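Local coordinates for protein voltage-sensor containing phosphatase (Ciona intestinalis, PDB 3V0D) that probably dephosphorylates phosphoinositides under the control of a voltage sensor, pairing a phosphatase domain of the PTEN type with a C2 domain, at residues A[199-204]-A[263-267]; A[302-308]-A[327-333]; A[18-23]-A[57-62]. The protein carries 1 engineered substitution. All blocks are in the same frame, centred on the assembly; numbering follows the deposited sequence.

Interaction 1 (A[199-204]-A[263-267]); sequences MKKLKV and CPVLA
In Val204 and Cys263 the first torsions set the contact: the thiol of Cys263 stands anti to its own backbone N (chi1 -171°), which carries SG to within 3.5 Å of Val204 N, while the CG2 branch of Val204, anti to its carbonyl carbon, is turned onto CD1 of Leu266 at 3.8 Å. These groups belong to an isolated antiparallel bridge in the PTEN-type C2 domain, where the start of strand 202-210 meets the loop joining strands 255-260 and 269-276. Leu202 and Leu266 form a hydrogen-bonded pair. Leu202 N reaches Leu266 O in the carbonyl plane, and Leu266 N returns to Leu202 O at 2.7 Å, with an N-H...O angle of 156°. Leu266 O also receives a CA-H...O contact from Lys201. Val204 N meets the sulfur of Cys263 in a weak bond (149°), a side-chain acceptor standing where a backbone carbonyl would continue the bridge.

On the side of the bridge that carries Lys201, Lys203 and Val265, the CB of Lys201 packs on CG1 of Val265 at 3.7 Å, and CE of Lys203 meets the other methyl, CG2; the two lysines thus divide one valine between its branches. On the buried side, Val204, Cys263 and Leu266 all rest on Ile227 of strand 223-229, in the facing sheet of the sandwich. The ammonium of Lys200 leads away to the carbonyl of Val299. A water bridges Val204 O and Cys263 N, and a second one accepts from Lys203 NZ at 3.1 Å while donating to Cys263 O at 2.7 Å.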
# COMPACT_ATOMS: atom_id res chain seq x y z
N MET A 199 -15.52 14.43 -1.09
CA MET A 199 -14.58 14.89 -0.07
C MET A 199 -15.20 14.86 1.33
O MET A 199 -16.38 15.18 1.52
CB MET A 199 -14.08 16.30 -0.44
CG MET A 199 -12.90 16.80 0.42
SD MET A 199 -12.20 18.41 -0.02
CE MET A 199 -11.43 18.06 -1.60
N LYS A 200 -14.39 14.44 2.29
CA LYS A 200 -14.76 14.56 3.69
C LYS A 200 -13.59 15.16 4.43
O LYS A 200 -12.46 14.63 4.40
CB LYS A 200 -15.14 13.20 4.25
CG LYS A 200 -15.70 13.23 5.65
CD LYS A 200 -16.61 12.04 5.87
CE LYS A 200 -15.96 11.00 6.73
NZ LYS A 200 -16.11 9.67 6.10
N LYS A 201 -13.83 16.27 5.10
CA LYS A 201 -12.82 16.98 5.88
C LYS A 201 -12.96 16.58 7.34
O LYS A 201 -14.05 16.65 7.90
CB LYS A 201 -13.04 18.49 5.72
CG LYS A 201 -12.72 19.01 4.33
CD LYS A 201 -13.01 20.50 4.22
CE LYS A 201 -12.90 20.97 2.79
NZ LYS A 201 -13.42 22.35 2.64
N LEU A 202 -11.85 16.16 7.94
CA LEU A 202 -11.85 15.67 9.32
C LEU A 202 -10.66 16.23 10.08
O LEU A 202 -9.66 16.62 9.48
CB LEU A 202 -11.69 14.13 9.35
CG LEU A 202 -12.73 13.24 8.66
CD1 LEU A 202 -12.25 11.79 8.65
CD2 LEU A 202 -14.08 13.39 9.34
N LYS A 203 -10.75 16.23 11.41
CA LYS A 203 -9.57 16.41 12.24
C LYS A 203 -9.42 15.21 13.15
O LYS A 203 -10.41 14.70 13.67
CB LYS A 203 -9.70 17.68 13.11
CG LYS A 203 -9.55 18.97 12.34
CD LYS A 203 -9.72 20.17 13.25
CE LYS A 203 -9.53 21.49 12.50
NZ LYS A 203 -9.63 22.69 13.40
N VAL A 204 -8.20 14.75 13.38
CA VAL A 204 -7.98 13.74 14.42
C VAL A 204 -7.98 14.44 15.77
O VAL A 204 -7.25 15.43 15.97
CB VAL A 204 -6.62 13.02 14.21
CG1 VAL A 204 -6.29 12.12 15.40
CG2 VAL A 204 -6.64 12.21 12.94
N CYS A 263 -4.76 19.52 15.45
CA CYS A 263 -4.72 18.89 14.13
C CYS A 263 -5.31 19.83 13.09
O CYS A 263 -6.39 20.36 13.28
CB CYS A 263 -5.53 17.61 14.16
SG CYS A 263 -5.36 16.60 12.66
N PRO A 264 -4.62 20.01 11.94
CA PRO A 264 -5.23 20.78 10.87
C PRO A 264 -6.33 19.96 10.20
O PRO A 264 -6.45 18.74 10.42
CB PRO A 264 -4.06 21.00 9.90
CG PRO A 264 -3.21 19.81 10.10
CD PRO A 264 -3.28 19.53 11.58
N VAL A 265 -7.14 20.64 9.40
CA VAL A 265 -8.12 19.93 8.57
C VAL A 265 -7.42 18.93 7.65
O VAL A 265 -6.45 19.27 6.97
CB VAL A 265 -8.97 20.92 7.76
CG1 VAL A 265 -9.97 20.17 6.89
CG2 VAL A 265 -9.71 21.91 8.68
N LEU A 266 -7.91 17.69 7.67
CA LEU A 266 -7.39 16.57 6.87
C LEU A 266 -8.43 16.21 5.82
O LEU A 266 -9.62 16.16 6.09
CB LEU A 266 -7.18 15.35 7.76
CG LEU A 266 -6.27 15.55 8.98
CD1 LEU A 266 -6.25 14.26 9.77
CD2 LEU A 266 -4.87 16.02 8.62
N ALA A 267 -7.95 15.93 4.62
CA ALA A 267 -8.82 15.44 3.56
C ALA A 267 -7.99 14.53 2.67
O ALA A 267 -6.80 14.76 2.46
CB ALA A 267 -9.38 16.62 2.75
O HOH W 1 -7.42 21.84 15.34
O HOH W 2 -6.82 17.93 17.09

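Interaction 2 (A[302-308]-A[327-333]); sequences DHVTLKR and FTVKLTF
Lys330 lies beside Thr305 in a non-hydrogen-bonded antiparallel pair with a CA-CA separation of 4.1 Å, and its side chain can be followed outward across the neighbouring strand. CB passes 3.5 Å from Thr305 OG1; CG, anti to the backbone N, lies 3.4 Å from the same oxygen; CD remains beside it and also approaches His303 ND1 at 4.0 Å. A bend at chi3 (75°) then leads NZ away from strand 303-307. The hydroxyl of Thr305 is therefore flanked by the lysine's methylenes and linked to His303 ND1 by a weak hydrogen bond.

The segment axes of strands 303-307 and 328-333 are antiparallel, 173° between their directions. Val304 pairs with Leu331 and Leu306 with Val329, each through two N-H...O=C bonds; the straightest, Leu306 N to Val329 O, has an angle of 170°. Phe333 N extends the ladder to Asp302 O.

On the other face, CG1 of Val304 packs against Phe333 CE1 at 3.9 Å, while Leu306, Val329 and Leu331 lie on Phe292 of strand 290-295 in the opposing sheet. Side chains alternate between the face of Thr305 and Lys330 and the apolar face of Leu306, Val329 and Leu331, as expected for an antiparallel edge pair of a C2 beta-sandwich, here joined by a long loop, with strand 303-307 outermost in its sheet.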
# COMPACT_ATOMS: atom_id res chain seq x y z
N ASP A 302 -17.44 8.45 13.57
CA ASP A 302 -16.49 9.39 14.20
C ASP A 302 -15.13 8.77 14.51
O ASP A 302 -14.34 9.35 15.26
CB ASP A 302 -17.09 9.99 15.48
CG ASP A 302 -17.20 8.99 16.62
OD1 ASP A 302 -16.92 7.79 16.44
OD2 ASP A 302 -17.58 9.42 17.73
N HIS A 303 -14.84 7.59 13.94
CA HIS A 303 -13.56 6.94 14.25
C HIS A 303 -13.21 5.89 13.21
O HIS A 303 -14.07 5.48 12.41
CB HIS A 303 -13.61 6.26 15.64
CG HIS A 303 -14.58 5.14 15.70
ND1 HIS A 303 -14.23 3.81 15.61
CD2 HIS A 303 -15.93 5.16 15.82
CE1 HIS A 303 -15.32 3.06 15.68
NE2 HIS A 303 -16.36 3.86 15.81
N VAL A 304 -11.96 5.46 13.24
CA VAL A 304 -11.54 4.26 12.53
C VAL A 304 -10.71 3.44 13.51
O VAL A 304 -9.79 3.97 14.17
CB VAL A 304 -10.79 4.54 11.20
CG1 VAL A 304 -9.51 5.31 11.41
CG2 VAL A 304 -10.56 3.24 10.43
N THR A 305 -11.05 2.17 13.62
CA THR A 305 -10.33 1.24 14.47
C THR A 305 -9.69 0.19 13.60
O THR A 305 -10.34 -0.39 12.73
CB THR A 305 -11.27 0.59 15.50
OG1 THR A 305 -11.84 1.62 16.30
CG2 THR A 305 -10.52 -0.38 16.39
N LEU A 306 -8.41 -0.03 13.82
CA LEU A 306 -7.65 -1.02 13.08
C LEU A 306 -7.15 -2.10 14.02
O LEU A 306 -6.53 -1.82 15.06
CB LEU A 306 -6.48 -0.36 12.34
CG LEU A 306 -6.91 0.73 11.36
CD1 LEU A 306 -5.68 1.28 10.67
CD2 LEU A 306 -7.84 0.16 10.32
N LYS A 307 -7.44 -3.35 13.66
CA LYS A 307 -6.89 -4.46 14.41
C LYS A 307 -5.45 -4.76 13.98
O LYS A 307 -4.93 -4.18 13.03
CB LYS A 307 -7.79 -5.70 14.29
CG LYS A 307 -9.26 -5.44 14.57
CD LYS A 307 -10.04 -6.75 14.46
CE LYS A 307 -11.37 -6.60 13.74
NZ LYS A 307 -11.89 -7.94 13.36
N ARG A 308 -4.79 -5.66 14.71
CA ARG A 308 -3.37 -5.93 14.49
C ARG A 308 -3.07 -6.21 13.01
O ARG A 308 -2.13 -5.66 12.44
CB ARG A 308 -2.93 -7.11 15.36
CG ARG A 308 -1.48 -7.51 15.16
CD ARG A 308 -1.08 -8.64 16.08
NE ARG A 308 -1.80 -9.87 15.75
CZ ARG A 308 -1.74 -10.99 16.46
NH1 ARG A 308 -0.96 -11.07 17.55
NH2 ARG A 308 -2.44 -12.05 16.06
N PHE A 327 -4.08 -6.13 20.19
CA PHE A 327 -3.47 -4.84 19.84
C PHE A 327 -4.29 -4.16 18.75
O PHE A 327 -4.51 -4.73 17.69
CB PHE A 327 -2.05 -5.06 19.36
CG PHE A 327 -1.33 -3.78 19.00
CD1 PHE A 327 -0.74 -3.03 20.01
CD2 PHE A 327 -1.23 -3.34 17.68
CE1 PHE A 327 -0.08 -1.84 19.69
CE2 PHE A 327 -0.57 -2.16 17.36
CZ PHE A 327 0.01 -1.41 18.37
N THR A 328 -4.74 -2.94 19.05
CA THR A 328 -5.53 -2.15 18.10
C THR A 328 -5.15 -0.69 18.22
O THR A 328 -4.68 -0.25 19.28
CB THR A 328 -7.09 -2.28 18.32
OG1 THR A 328 -7.50 -1.58 19.49
CG2 THR A 328 -7.54 -3.73 18.38
N VAL A 329 -5.39 0.06 17.15
CA VAL A 329 -5.25 1.52 17.16
C VAL A 329 -6.55 2.10 16.64
O VAL A 329 -7.04 1.69 15.60
CB VAL A 329 -4.07 1.98 16.28
CG1 VAL A 329 -3.98 3.52 16.30
CG2 VAL A 329 -2.74 1.36 16.78
N LYS A 330 -7.11 3.06 17.40
CA LYS A 330 -8.33 3.77 17.04
C LYS A 330 -8.02 5.27 16.94
O LYS A 330 -7.51 5.84 17.90
CB LYS A 330 -9.43 3.53 18.07
CG LYS A 330 -10.66 4.37 17.83
CD LYS A 330 -11.77 4.08 18.80
CE LYS A 330 -11.49 4.67 20.15
NZ LYS A 330 -12.72 4.57 20.97
N LEU A 331 -8.37 5.88 15.80
CA LEU A 331 -8.39 7.33 15.70
C LEU A 331 -9.80 7.83 15.88
O LEU A 331 -10.74 7.28 15.27
CB LEU A 331 -7.88 7.82 14.34
CG LEU A 331 -6.47 7.40 13.96
CD1 LEU A 331 -6.12 7.91 12.58
CD2 LEU A 331 -5.47 7.91 14.99
N THR A 332 -9.95 8.85 16.70
CA THR A 332 -11.22 9.57 16.85
C THR A 332 -11.12 10.86 16.05
O THR A 332 -10.07 11.52 16.06
CB THR A 332 -11.46 9.85 18.35
OG1 THR A 332 -11.48 8.60 19.04
CG2 THR A 332 -12.77 10.60 18.59
N PHE A 333 -12.23 11.25 15.41
CA PHE A 333 -12.27 12.41 14.53
C PHE A 333 -13.36 13.39 14.94
O PHE A 333 -14.41 12.98 15.46
CB PHE A 333 -12.64 11.98 13.10
CG PHE A 333 -11.69 11.00 12.48
CD1 PHE A 333 -12.09 9.69 12.24
CD2 PHE A 333 -10.41 11.38 12.10
CE1 PHE A 333 -11.22 8.79 11.64
CE2 PHE A 333 -9.53 10.48 11.50
CZ PHE A 333 -9.94 9.18 11.28

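Interaction 3 (A[18-23]-A[57-62]); sequences YRKDGF and RFFKTK
The ring of Phe23 is held between a cation and an aromatic edge. Over one face lies the guanidinium of Arg57, nearly parallel to it (planes 13° apart, centres 4.0 Å), and against the opposite face stands Phe58, whose CD1 sits over the ring centre, 3.9 Å above the plane. Such a flat stack fits a cation-pi contribution. A bend at chi3 of Arg57 (73°) lays the group on the ring, and its edge is used as well: NH1 makes a weak bond to Gly22 O at 3.2 Å, and NH2 donates to a water that in turn donates to Asp21 O. NH1 also forms a salt bridge with Glu54, which probably steadies the guanidinium over the ring.

Phe58 serves two aromatic faces at once. Its edge is directed toward the face of Phe23 and, through CE1, toward the face of Tyr18, with CE1 3.6 Å from Tyr18 CE2; the planes of this second T-shaped pair are at 86°. Three rings thus make one aromatic cluster. At its side, Lys62 bends at chi2, so that its NZ reaches Asp21 OD1 at 2.7 Å in a salt bridge, the ammonium coming from above the carboxylate plane. Lys62 CE lies 3.4 Å from Tyr18 OH.

Asp21 and Gly22 are the central residues of a type I' turn from Lys20 to Phe23, closed by reciprocal backbone bonds between those two residues. This hairpin joins strands 17-20 and 23-25 in the phosphatase part of the chain. It packs on the C-terminal part of helix 52-62, while strand 27-29 touches the cluster through Tyr29, which meets Tyr18 and Phe58, and through Leu27 on Phe58.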
# COMPACT_ATOMS: atom_id res chain seq x y z
N TYR A 18 10.43 -16.03 -15.90
CA TYR A 18 10.19 -16.32 -17.32
C TYR A 18 11.52 -16.76 -17.95
O TYR A 18 12.43 -15.96 -18.12
CB TYR A 18 9.61 -15.09 -18.04
CG TYR A 18 9.21 -15.34 -19.48
CD1 TYR A 18 7.88 -15.62 -19.82
CD2 TYR A 18 10.17 -15.36 -20.51
CE1 TYR A 18 7.51 -15.88 -21.15
CE2 TYR A 18 9.81 -15.61 -21.83
CZ TYR A 18 8.48 -15.87 -22.14
OH TYR A 18 8.13 -16.12 -23.46
N ARG A 19 11.62 -18.05 -18.28
CA ARG A 19 12.85 -18.62 -18.85
C ARG A 19 12.49 -19.35 -20.13
O ARG A 19 12.28 -20.57 -20.12
CB ARG A 19 13.52 -19.58 -17.87
CG ARG A 19 14.09 -18.97 -16.60
CD ARG A 19 14.81 -20.05 -15.77
NE ARG A 19 15.09 -19.63 -14.40
CZ ARG A 19 16.26 -19.15 -13.97
NH1 ARG A 19 16.41 -18.79 -12.70
NH2 ARG A 19 17.29 -19.02 -14.80
N LYS A 20 12.44 -18.60 -21.22
CA LYS A 20 11.88 -19.08 -22.48
C LYS A 20 12.34 -18.21 -23.64
O LYS A 20 12.54 -17.00 -23.48
CB LYS A 20 10.34 -19.05 -22.38
CG LYS A 20 9.60 -19.91 -23.39
CD LYS A 20 8.25 -20.36 -22.84
CE LYS A 20 7.18 -19.27 -22.93
NZ LYS A 20 5.90 -19.72 -22.32
N ASP A 21 12.54 -18.84 -24.80
CA ASP A 21 12.83 -18.14 -26.06
C ASP A 21 13.98 -17.15 -25.97
O ASP A 21 13.94 -16.08 -26.58
CB ASP A 21 11.56 -17.46 -26.59
CG ASP A 21 10.40 -18.42 -26.74
OD1 ASP A 21 9.27 -18.04 -26.36
OD2 ASP A 21 10.62 -19.56 -27.23
N GLY A 22 15.01 -17.51 -25.21
CA GLY A 22 16.20 -16.68 -25.07
C GLY A 22 16.08 -15.52 -24.09
O GLY A 22 16.92 -14.63 -24.11
N PHE A 23 15.05 -15.55 -23.25
CA PHE A 23 14.89 -14.58 -22.16
C PHE A 23 15.00 -15.29 -20.83
O PHE A 23 14.66 -16.48 -20.70
CB PHE A 23 13.53 -13.88 -22.24
CG PHE A 23 13.38 -13.01 -23.44
CD1 PHE A 23 12.73 -13.48 -24.58
CD2 PHE A 23 13.92 -11.73 -23.46
CE1 PHE A 23 12.59 -12.67 -25.70
CE2 PHE A 23 13.78 -10.91 -24.58
CZ PHE A 23 13.13 -11.37 -25.70
N ARG A 57 13.61 -5.36 -25.03
CA ARG A 57 13.63 -6.36 -26.10
C ARG A 57 12.45 -7.34 -26.00
O ARG A 57 11.84 -7.69 -27.00
CB ARG A 57 14.97 -7.12 -26.13
CG ARG A 57 15.16 -8.06 -27.32
CD ARG A 57 16.57 -8.63 -27.37
NE ARG A 57 16.84 -9.65 -26.34
CZ ARG A 57 16.56 -10.95 -26.48
NH1 ARG A 57 16.87 -11.79 -25.50
NH2 ARG A 57 15.99 -11.40 -27.59
N PHE A 58 12.16 -7.80 -24.78
CA PHE A 58 11.04 -8.70 -24.56
C PHE A 58 9.74 -8.11 -25.09
O PHE A 58 9.00 -8.76 -25.83
CB PHE A 58 10.92 -9.01 -23.06
CG PHE A 58 9.76 -9.91 -22.70
CD1 PHE A 58 9.95 -11.29 -22.59
CD2 PHE A 58 8.48 -9.38 -22.48
CE1 PHE A 58 8.88 -12.12 -22.26
CE2 PHE A 58 7.40 -10.22 -22.17
CZ PHE A 58 7.60 -11.59 -22.06
N PHE A 59 9.44 -6.88 -24.70
CA PHE A 59 8.17 -6.27 -25.10
C PHE A 59 8.08 -5.96 -26.58
O PHE A 59 7.05 -6.21 -27.21
CB PHE A 59 7.86 -5.07 -24.21
CG PHE A 59 7.38 -5.51 -22.87
CD1 PHE A 59 6.07 -5.98 -22.73
CD2 PHE A 59 8.23 -5.55 -21.77
CE1 PHE A 59 5.62 -6.48 -21.54
CE2 PHE A 59 7.78 -6.05 -20.56
CZ PHE A 59 6.47 -6.52 -20.44
N LYS A 60 9.17 -5.47 -27.15
CA LYS A 60 9.20 -5.18 -28.58
C LYS A 60 9.07 -6.45 -29.42
O LYS A 60 8.50 -6.42 -30.52
CB LYS A 60 10.48 -4.45 -28.92
CG LYS A 60 10.48 -3.04 -28.38
CD LYS A 60 11.76 -2.33 -28.72
CE LYS A 60 11.89 -1.03 -27.95
NZ LYS A 60 13.34 -0.73 -27.73
N THR A 61 9.58 -7.57 -28.90
CA THR A 61 9.57 -8.86 -29.60
C THR A 61 8.24 -9.58 -29.45
O THR A 61 7.68 -10.08 -30.44
CB THR A 61 10.70 -9.79 -29.08
OG1 THR A 61 11.96 -9.15 -29.30
CG2 THR A 61 10.70 -11.16 -29.81
N LYS A 62 7.73 -9.64 -28.22
CA LYS A 62 6.57 -10.45 -27.90
C LYS A 62 5.24 -9.72 -28.03
O LYS A 62 4.19 -10.36 -28.24
CB LYS A 62 6.69 -11.01 -26.48
CG LYS A 62 7.87 -11.93 -26.22
CD LYS A 62 7.70 -13.27 -26.87
CE LYS A 62 8.69 -14.28 -26.32
NZ LYS A 62 8.54 -15.56 -27.05
O HOH W 3 15.76 -14.18 -27.46

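How the interactions relate
Along the chain the contacts come in series: interaction 3 closes first, then interaction 1, then interaction 2. Interactions 1 and 2 have centres about 16 Å apart and share one five-stranded sheet of the C2 domain, in which strands 202-210 and 328-335 are neighbours; this shared sheet places both in one sandwich. They also touch directly, Val204 CG2 lying 3.7 Å from Phe333 CE2. Interaction 3 belongs to the phosphatase domain, on the other side of the chain's centre: its centre is about 49 Å from that of interaction 1 and about 47 Å from that of interaction 2. None of the three contacts spans the two domains: two lie within the C2 domain and one within the phosphatase domain.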